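Long-range contact in RNA 2'-o-ribose methyltransferase (Thermus thermophilus, PDB 1IPA), which probably methylates the 2'-O of a ribose in RNA, using an active site built on a deep trefoil knot: residues R23-I37 against S88-M102. Residues are numbered along the deposited sequence; the frame is centred on the assembly and turned at random.
Sequences RDSQRRFLIEGAREI and SVRDNPAGLIALARM
E32, the last residue of strand 28-32, puts its carboxylate among S88, V89 and A94 of the loop before strand 96-101, while the strand itself pairs antiparallel with strand 96-101 along one margin of the mixed sheet of the eL30-like domain, probably the RNA-binding part of the enzyme. Four backbone bonds, two each at the pairs F29–A100 and I31–A98, zip the strands together, and G33 N to L96 O continues the ladder past E32. E32 CB lies 4.2 Å from I97 CG1; from there CG, anti to the backbone N (chi1 168°), sends the extended chain out to the loop. E32 CG lies over one face of the R90 guanidinium, 3.3 Å from R90 NE, and the two side chains run antiparallel alongside one another, carboxylate and guanidinium planes 21° apart. E32 OE1 takes V89 N on its syn lone pair; a water bridges OE1 to R90 NE, whose direct salt bridge with OE1 is long. E32 OE2 is gripped twice, by S88 OG on the syn side at 2.6 Å and by A94 N on the anti side. S88 OG also receives R90 N in an ST turn, which ties the loop to itself. A glutamine in place of E32 would probably leave R90 without one of its two carboxylate partners and set an amide NH2 against one of the loop N-H donors. E36 OE1, in the guanidinium plane, makes a second long salt bridge to R90.

On the sheet face shared by F29, I31, A98 and A100, the methyl of A100 sits over the F29 ring, with Y154 another neighbour of that ring. At the far end R28 and R101 cross with guanidinium planes 51° apart; R28 pairs with E48, and R28 NH1 meets Q26 O in the guanidinium plane at 2.9 Å.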
ATOM      1  N   ARG A  23      16.430   4.556  -5.866  1.00 26.44           N
ATOM      2  CA  ARG A  23      16.176   3.762  -4.676  1.00 26.97           C
ATOM      3  C   ARG A  23      16.608   2.330  -4.934  1.00 28.92           C
ATOM      4  O   ARG A  23      17.220   1.687  -4.086  1.00 28.21           O
ATOM      5  CB  ARG A  23      14.688   3.762  -4.326  1.00 25.40           C
ATOM      6  CG  ARG A  23      14.114   5.119  -3.999  1.00 25.67           C
ATOM      7  CD  ARG A  23      12.733   4.969  -3.406  1.00 27.56           C
ATOM      8  NE  ARG A  23      11.717   4.621  -4.396  1.00 27.74           N
ATOM      9  CZ  ARG A  23      11.059   5.514  -5.133  1.00 27.79           C
ATOM     10  NH1 ARG A  23      11.315   6.808  -4.994  1.00 26.80           N
ATOM     11  NH2 ARG A  23      10.121   5.115  -5.984  1.00 28.71           N
ATOM     12  N   ASP A  24      16.286   1.832  -6.122  1.00 31.37           N
ATOM     13  CA  ASP A  24      16.613   0.460  -6.474  1.00 33.22           C
ATOM     14  C   ASP A  24      18.102   0.180  -6.601  1.00 33.99           C
ATOM     15  O   ASP A  24      18.587  -0.837  -6.111  1.00 35.10           O
ATOM     16  CB  ASP A  24      15.913   0.061  -7.779  1.00 33.40           C
ATOM     17  CG  ASP A  24      14.402   0.150  -7.680  1.00 34.34           C
ATOM     18  OD1 ASP A  24      13.862  -0.012  -6.564  1.00 33.08           O
ATOM     19  OD2 ASP A  24      13.754   0.370  -8.725  1.00 37.10           O
ATOM     20  N   SER A  25      18.835   1.082  -7.240  1.00 33.17           N
ATOM     21  CA  SER A  25      20.252   0.848  -7.425  1.00 33.42           C
ATOM     22  C   SER A  25      21.015   0.970  -6.119  1.00 31.88           C
ATOM     23  O   SER A  25      21.956   0.222  -5.885  1.00 33.22           O
ATOM     24  CB  SER A  25      20.825   1.804  -8.474  1.00 32.37           C
ATOM     25  OG  SER A  25      21.027   3.090  -7.930  1.00 37.08           O
ATOM     26  N   GLN A  26      20.603   1.893  -5.258  1.00 32.06           N
ATOM     27  CA  GLN A  26      21.289   2.083  -3.979  1.00 31.96           C
ATOM     28  C   GLN A  26      20.679   1.286  -2.835  1.00 31.86           C
ATOM     29  O   GLN A  26      21.214   1.279  -1.732  1.00 31.72           O
ATOM     30  CB  GLN A  26      21.295   3.553  -3.591  1.00 33.46           C
ATOM     31  CG  GLN A  26      22.083   4.432  -4.529  1.00 39.97           C
ATOM     32  CD  GLN A  26      21.879   5.896  -4.220  1.00 43.22           C
ATOM     33  OE1 GLN A  26      20.754   6.404  -4.278  1.00 45.42           O
ATOM     34  NE2 GLN A  26      22.960   6.584  -3.880  1.00 44.69           N
ATOM     35  N   ARG A  27      19.564   0.618  -3.101  1.00 31.28           N
ATOM     36  CA  ARG A  27      18.884  -0.168  -2.082  1.00 32.09           C
ATOM     37  C   ARG A  27      18.575   0.640  -0.828  1.00 31.57           C
ATOM     38  O   ARG A  27      18.745   0.159   0.293  1.00 33.13           O
ATOM     39  CB  ARG A  27      19.708  -1.399  -1.721  1.00 32.11           C
ATOM     40  CG  ARG A  27      19.764  -2.405  -2.841  1.00 37.16           C
ATOM     41  CD  ARG A  27      20.642  -3.577  -2.498  1.00 41.27           C
ATOM     42  NE  ARG A  27      20.852  -4.431  -3.661  1.00 48.04           N
ATOM     43  CZ  ARG A  27      21.599  -5.531  -3.665  1.00 50.09           C
ATOM     44  NH1 ARG A  27      22.222  -5.927  -2.560  1.00 50.54           N
ATOM     45  NH2 ARG A  27      21.717  -6.238  -4.783  1.00 51.40           N
ATOM     46  N   ARG A  28      18.110   1.866  -1.023  1.00 30.18           N
ATOM     47  CA  ARG A  28      17.753   2.726   0.094  1.00 30.57           C
ATOM     48  C   ARG A  28      16.512   3.554  -0.229  1.00 29.93           C
ATOM     49  O   ARG A  28      16.199   3.789  -1.400  1.00 30.38           O
ATOM     50  CB  ARG A  28      18.936   3.617   0.451  1.00 31.80           C
ATOM     51  CG  ARG A  28      20.002   2.850   1.207  1.00 35.50           C
ATOM     52  CD  ARG A  28      21.266   3.642   1.397  1.00 38.14           C
ATOM     53  NE  ARG A  28      22.188   2.937   2.284  1.00 41.90           N
ATOM     54  CZ  ARG A  28      22.759   1.770   2.007  1.00 42.05           C
ATOM     55  NH1 ARG A  28      22.511   1.160   0.856  1.00 42.35           N
ATOM     56  NH2 ARG A  28      23.576   1.206   2.888  1.00 42.89           N
ATOM     57  N   PHE A  29      15.794   3.968   0.808  1.00 26.36           N
ATOM     58  CA  PHE A  29      14.590   4.761   0.622  1.00 25.39           C
ATOM     59  C   PHE A  29      14.287   5.575   1.870  1.00 26.04           C
ATOM     60  O   PHE A  29      14.745   5.248   2.968  1.00 24.38           O
ATOM     61  CB  PHE A  29      13.387   3.868   0.245  1.00 23.21           C
ATOM     62  CG  PHE A  29      12.988   2.881   1.313  1.00 22.53           C
ATOM     63  CD1 PHE A  29      11.831   3.082   2.064  1.00 19.35           C
ATOM     64  CD2 PHE A  29      13.755   1.739   1.556  1.00 22.28           C
ATOM     65  CE1 PHE A  29      11.439   2.167   3.039  1.00 15.93           C
ATOM     66  CE2 PHE A  29      13.367   0.815   2.534  1.00 20.64           C
ATOM     67  CZ  PHE A  29      12.201   1.036   3.275  1.00 17.86           C
ATOM     68  N   LEU A  30      13.519   6.643   1.681  1.00 23.86           N
ATOM     69  CA  LEU A  30      13.165   7.539   2.758  1.00 23.51           C
ATOM     70  C   LEU A  30      11.840   7.158   3.378  1.00 24.61           C
ATOM     71  O   LEU A  30      10.932   6.664   2.701  1.00 24.01           O
ATOM     72  CB  LEU A  30      13.088   8.972   2.231  1.00 23.03           C
ATOM     73  CG  LEU A  30      14.344   9.506   1.541  1.00 21.71           C
ATOM     74  CD1 LEU A  30      13.995  10.736   0.718  1.00 19.85           C
ATOM     75  CD2 LEU A  30      15.409   9.812   2.575  1.00 20.54           C
ATOM     76  N   ILE A  31      11.737   7.378   4.681  1.00 23.16           N
ATOM     77  CA  ILE A  31      10.516   7.079   5.389  1.00 23.22           C
ATOM     78  C   ILE A  31      10.098   8.308   6.192  1.00 25.69           C
ATOM     79  O   ILE A  31      10.656   8.590   7.252  1.00 28.15           O
ATOM     80  CB  ILE A  31      10.705   5.880   6.328  1.00 21.75           C
ATOM     81  CG1 ILE A  31      11.224   4.670   5.528  1.00 19.31           C
ATOM     82  CG2 ILE A  31       9.389   5.562   7.021  1.00 17.71           C
ATOM     83  CD1 ILE A  31      11.471   3.403   6.368  1.00 17.71           C
ATOM     84  N   GLU A  32       9.124   9.041   5.664  1.00 25.79           N
ATOM     85  CA  GLU A  32       8.595  10.251   6.301  1.00 27.12           C
ATOM     86  C   GLU A  32       7.441   9.956   7.275  1.00 27.34           C
ATOM     87  O   GLU A  32       6.471   9.284   6.919  1.00 27.02           O
ATOM     88  CB  GLU A  32       8.129  11.233   5.216  1.00 24.52           C
ATOM     89  CG  GLU A  32       7.303  12.416   5.695  1.00 26.11           C
ATOM     90  CD  GLU A  32       7.176  13.523   4.629  1.00 27.54           C
ATOM     91  OE1 GLU A  32       7.004  13.208   3.427  1.00 24.60           O
ATOM     92  OE2 GLU A  32       7.238  14.717   5.002  1.00 28.55           O
ATOM     93  N   GLY A  33       7.560  10.455   8.503  1.00 26.12           N
ATOM     94  CA  GLY A  33       6.516  10.251   9.488  1.00 25.67           C
ATOM     95  C   GLY A  33       6.890   9.307  10.611  1.00 26.56           C
ATOM     96  O   GLY A  33       7.399   8.207  10.372  1.00 27.18           O
ATOM     97  N   ALA A  34       6.616   9.729  11.840  1.00 26.22           N
ATOM     98  CA  ALA A  34       6.926   8.937  13.023  1.00 27.13           C
ATOM     99  C   ALA A  34       6.230   7.580  13.061  1.00 29.25           C
ATOM    100  O   ALA A  34       6.817   6.585  13.511  1.00 29.32           O
ATOM    101  CB  ALA A  34       6.581   9.725  14.271  1.00 27.01           C
ATOM    102  N   ARG A  35       4.982   7.522  12.605  1.00 28.17           N
ATOM    103  CA  ARG A  35       4.286   6.240  12.628  1.00 29.10           C
ATOM    104  C   ARG A  35       4.814   5.317  11.530  1.00 26.91           C
ATOM    105  O   ARG A  35       5.051   4.133  11.774  1.00 26.94           O
ATOM    106  CB  ARG A  35       2.770   6.415  12.483  1.00 29.97           C
ATOM    107  CG  ARG A  35       2.008   5.159  12.900  1.00 35.47           C
ATOM    108  CD  ARG A  35       2.312   4.834  14.354  1.00 36.54           C
ATOM    109  NE  ARG A  35       2.353   3.406  14.646  1.00 39.70           N
ATOM    110  CZ  ARG A  35       1.300   2.661  14.979  1.00 44.46           C
ATOM    111  NH1 ARG A  35       0.087   3.201  15.068  1.00 45.18           N
ATOM    112  NH2 ARG A  35       1.467   1.367  15.239  1.00 44.86           N
ATOM    113  N   GLU A  36       4.996   5.856  10.326  1.00 24.76           N
ATOM    114  CA  GLU A  36       5.526   5.058   9.225  1.00 25.27           C
ATOM    115  C   GLU A  36       6.891   4.501   9.627  1.00 24.67           C
ATOM    116  O   GLU A  36       7.166   3.326   9.436  1.00 24.81           O
ATOM    117  CB  GLU A  36       5.674   5.900   7.955  1.00 25.47           C
ATOM    118  CG  GLU A  36       4.364   6.346   7.324  1.00 29.14           C
ATOM    119  CD  GLU A  36       3.568   7.279   8.222  1.00 33.62           C
ATOM    120  OE1 GLU A  36       4.183   7.982   9.057  1.00 33.43           O
ATOM    121  OE2 GLU A  36       2.328   7.320   8.083  1.00 34.66           O
ATOM    122  N   ILE A  37       7.740   5.352  10.194  1.00 25.12           N
ATOM    123  CA  ILE A  37       9.065   4.923  10.627  1.00 24.79           C
ATOM    124  C   ILE A  37       8.953   3.805  11.666  1.00 26.20           C
ATOM    125  O   ILE A  37       9.693   2.820  11.615  1.00 26.53           O
ATOM    126  CB  ILE A  37       9.864   6.104  11.224  1.00 23.58           C
ATOM    127  CG1 ILE A  37      10.273   7.069  10.108  1.00 20.67           C
ATOM    128  CG2 ILE A  37      11.073   5.593  11.975  1.00 23.93           C
ATOM    129  CD1 ILE A  37      10.833   8.388  10.591  1.00 16.12           C
ATOM    130  N   SER A  88      10.271  15.708   1.418  1.00 33.48           N
ATOM    131  CA  SER A  88       8.873  15.397   1.685  1.00 33.09           C
ATOM    132  C   SER A  88       7.974  15.232   0.468  1.00 34.13           C
ATOM    133  O   SER A  88       8.241  15.767  -0.610  1.00 34.98           O
ATOM    134  CB  SER A  88       8.277  16.475   2.599  1.00 33.36           C
ATOM    135  OG  SER A  88       6.908  16.225   2.874  1.00 31.51           O
ATOM    136  N   VAL A  89       6.892  14.489   0.660  1.00 34.03           N
ATOM    137  CA  VAL A  89       5.932  14.256  -0.404  1.00 35.46           C
ATOM    138  C   VAL A  89       4.555  14.697   0.100  1.00 36.94           C
ATOM    139  O   VAL A  89       3.531  14.327  -0.460  1.00 39.05           O
ATOM    140  CB  VAL A  89       5.921  12.758  -0.812  1.00 34.76           C
ATOM    141  CG1 VAL A  89       5.194  11.925   0.217  1.00 32.15           C
ATOM    142  CG2 VAL A  89       5.313  12.598  -2.169  1.00 37.21           C
ATOM    143  N   ARG A  90       4.558  15.501   1.162  1.00 37.72           N
ATOM    144  CA  ARG A  90       3.337  16.020   1.779  1.00 39.34           C
ATOM    145  C   ARG A  90       3.274  17.541   1.647  1.00 42.07           C
ATOM    146  O   ARG A  90       4.277  18.181   1.341  1.00 41.60           O
ATOM    147  CB  ARG A  90       3.321  15.702   3.272  1.00 37.52           C
ATOM    148  CG  ARG A  90       3.811  14.332   3.639  1.00 37.87           C
ATOM    149  CD  ARG A  90       3.809  14.183   5.140  1.00 35.90           C
ATOM    150  NE  ARG A  90       3.999  12.799   5.543  1.00 35.81           N
ATOM    151  CZ  ARG A  90       3.847  12.367   6.786  1.00 37.49           C
ATOM    152  NH1 ARG A  90       3.508  13.223   7.736  1.00 36.53           N
ATOM    153  NH2 ARG A  90       4.022  11.081   7.076  1.00 38.65           N
ATOM    154  N   ASP A  91       2.098  18.117   1.896  1.00 44.82           N
ATOM    155  CA  ASP A  91       1.952  19.569   1.842  1.00 46.51           C
ATOM    156  C   ASP A  91       2.770  20.126   2.999  1.00 46.69           C
ATOM    157  O   ASP A  91       3.527  21.081   2.833  1.00 47.25           O
ATOM    158  CB  ASP A  91       0.486  19.981   1.988  1.00 49.21           C
ATOM    159  CG  ASP A  91      -0.347  19.614   0.773  1.00 51.84           C
ATOM    160  OD1 ASP A  91       0.021  20.028  -0.348  1.00 51.66           O
ATOM    161  OD2 ASP A  91      -1.372  18.914   0.939  1.00 53.62           O
ATOM    162  N   ASN A  92       2.608  19.506   4.167  1.00 46.26           N
ATOM    163  CA  ASN A  92       3.343  19.881   5.374  1.00 45.69           C
ATOM    164  C   ASN A  92       4.148  18.654   5.818  1.00 44.75           C
ATOM    165  O   ASN A  92       3.582  17.668   6.303  1.00 44.61           O
ATOM    166  CB  ASN A  92       2.387  20.294   6.494  1.00 47.88           C
ATOM    167  CG  ASN A  92       1.506  21.461   6.108  1.00 50.87           C
ATOM    168  OD1 ASN A  92       0.507  21.297   5.404  1.00 53.23           O
ATOM    169  ND2 ASN A  92       1.877  22.656   6.559  1.00 50.82           N
ATOM    170  N   PRO A  93       5.480  18.704   5.656  1.00 41.18           N
ATOM    171  CA  PRO A  93       6.393  17.617   6.022  1.00 39.38           C
ATOM    172  C   PRO A  93       6.475  17.250   7.501  1.00 37.70           C
ATOM    173  O   PRO A  93       6.262  18.085   8.378  1.00 38.19           O
ATOM    174  CB  PRO A  93       7.732  18.102   5.475  1.00 40.56           C
ATOM    175  CG  PRO A  93       7.623  19.586   5.603  1.00 40.78           C
ATOM    176  CD  PRO A  93       6.227  19.840   5.093  1.00 41.24           C
ATOM    177  N   ALA A  94       6.782  15.983   7.768  1.00 35.82           N
ATOM    178  CA  ALA A  94       6.924  15.508   9.135  1.00 33.82           C
ATOM    179  C   ALA A  94       8.194  16.125   9.702  1.00 33.75           C
ATOM    180  O   ALA A  94       8.980  16.728   8.971  1.00 31.30           O
ATOM    181  CB  ALA A  94       7.027  14.003   9.159  1.00 33.93           C
ATOM    182  N   GLY A  95       8.394  15.983  11.006  1.00 33.10           N
ATOM    183  CA  GLY A  95       9.580  16.548  11.618  1.00 35.02           C
ATOM    184  C   GLY A  95      10.646  15.482  11.725  1.00 34.76           C
ATOM    185  O   GLY A  95      11.783  15.754  12.117  1.00 35.75           O
ATOM    186  N   LEU A  96      10.271  14.264  11.353  1.00 33.64           N
ATOM    187  CA  LEU A  96      11.177  13.127  11.417  1.00 31.77           C
ATOM    188  C   LEU A  96      11.104  12.296  10.150  1.00 30.54           C
ATOM    189  O   LEU A  96      10.053  11.738   9.825  1.00 30.92           O
ATOM    190  CB  LEU A  96      10.824  12.257  12.622  1.00 31.03           C
ATOM    191  CG  LEU A  96      11.793  11.127  12.966  1.00 31.76           C
ATOM    192  CD1 LEU A  96      13.129  11.716  13.410  1.00 30.43           C
ATOM    193  CD2 LEU A  96      11.192  10.266  14.075  1.00 30.70           C
ATOM    194  N   ILE A  97      12.222  12.234   9.433  1.00 29.58           N
ATOM    195  CA  ILE A  97      12.333  11.464   8.195  1.00 27.38           C
ATOM    196  C   ILE A  97      13.552  10.575   8.335  1.00 27.11           C
ATOM    197  O   ILE A  97      14.611  11.041   8.751  1.00 28.55           O
ATOM    198  CB  ILE A  97      12.576  12.356   6.967  1.00 27.32           C
ATOM    199  CG1 ILE A  97      11.407  13.313   6.751  1.00 27.34           C
ATOM    200  CG2 ILE A  97      12.787  11.480   5.743  1.00 28.50           C
ATOM    201  CD1 ILE A  97      11.578  14.204   5.521  1.00 25.22           C
ATOM    202  N   ALA A  98      13.425   9.305   7.974  1.00 25.94           N
ATOM    203  CA  ALA A  98      14.556   8.407   8.103  1.00 23.76           C
ATOM    204  C   ALA A  98      15.046   7.848   6.781  1.00 25.20           C
ATOM    205  O   ALA A  98      14.333   7.860   5.775  1.00 25.92           O
ATOM    206  CB  ALA A  98      14.199   7.273   9.041  1.00 23.53           C
ATOM    207  N   LEU A  99      16.288   7.386   6.788  1.00 24.98           N
ATOM    208  CA  LEU A  99      16.885   6.771   5.616  1.00 25.14           C
ATOM    209  C   LEU A  99      16.858   5.295   5.956  1.00 26.11           C
ATOM    210  O   LEU A  99      17.381   4.886   6.994  1.00 27.43           O
ATOM    211  CB  LEU A  99      18.334   7.227   5.432  1.00 24.02           C
ATOM    212  CG  LEU A  99      19.106   6.588   4.272  1.00 24.16           C
ATOM    213  CD1 LEU A  99      18.400   6.918   2.952  1.00 23.16           C
ATOM    214  CD2 LEU A  99      20.546   7.098   4.248  1.00 21.52           C
ATOM    215  N   ALA A 100      16.260   4.490   5.091  1.00 25.46           N
ATOM    216  CA  ALA A 100      16.169   3.066   5.357  1.00 24.77           C
ATOM    217  C   ALA A 100      16.871   2.217   4.311  1.00 25.64           C
ATOM    218  O   ALA A 100      17.070   2.643   3.180  1.00 25.31           O
ATOM    219  CB  ALA A 100      14.707   2.664   5.450  1.00 25.21           C
ATOM    220  N   ARG A 101      17.242   1.007   4.714  1.00 28.57           N
ATOM    221  CA  ARG A 101      17.891   0.041   3.839  1.00 30.39           C
ATOM    222  C   ARG A 101      16.774  -0.789   3.203  1.00 31.85           C
ATOM    223  O   ARG A 101      15.928  -1.326   3.909  1.00 31.10           O
ATOM    224  CB  ARG A 101      18.781  -0.884   4.668  1.00 33.86           C
ATOM    225  CG  ARG A 101      20.270  -0.742   4.443  1.00 40.80           C
ATOM    226  CD  ARG A 101      20.757  -1.586   3.265  1.00 44.11           C
ATOM    227  NE  ARG A 101      22.217  -1.600   3.208  1.00 47.77           N
ATOM    228  CZ  ARG A 101      22.933  -2.312   2.343  1.00 49.47           C
ATOM    229  NH1 ARG A 101      22.329  -3.079   1.446  1.00 50.47           N
ATOM    230  NH2 ARG A 101      24.258  -2.266   2.386  1.00 50.81           N
ATOM    231  N   MET A 102      16.760  -0.895   1.878  1.00 34.10           N
ATOM    232  CA  MET A 102      15.734  -1.691   1.214  1.00 37.48           C
ATOM    233  C   MET A 102      15.914  -3.158   1.640  1.00 42.45           C
ATOM    234  O   MET A 102      16.912  -3.792   1.321  1.00 43.10           O
ATOM    235  CB  MET A 102      15.863  -1.545  -0.303  1.00 33.75           C
ATOM    236  CG  MET A 102      14.643  -1.970  -1.088  1.00 28.04           C
ATOM    237  SD  MET A 102      14.846  -1.729  -2.852  1.00 18.47           S
ATOM    238  CE  MET A 102      14.364  -0.069  -2.998  1.00 23.52           C
TER
HETATM  239  O   HOH W   1       5.096  11.275   3.452  1.00 34.94           O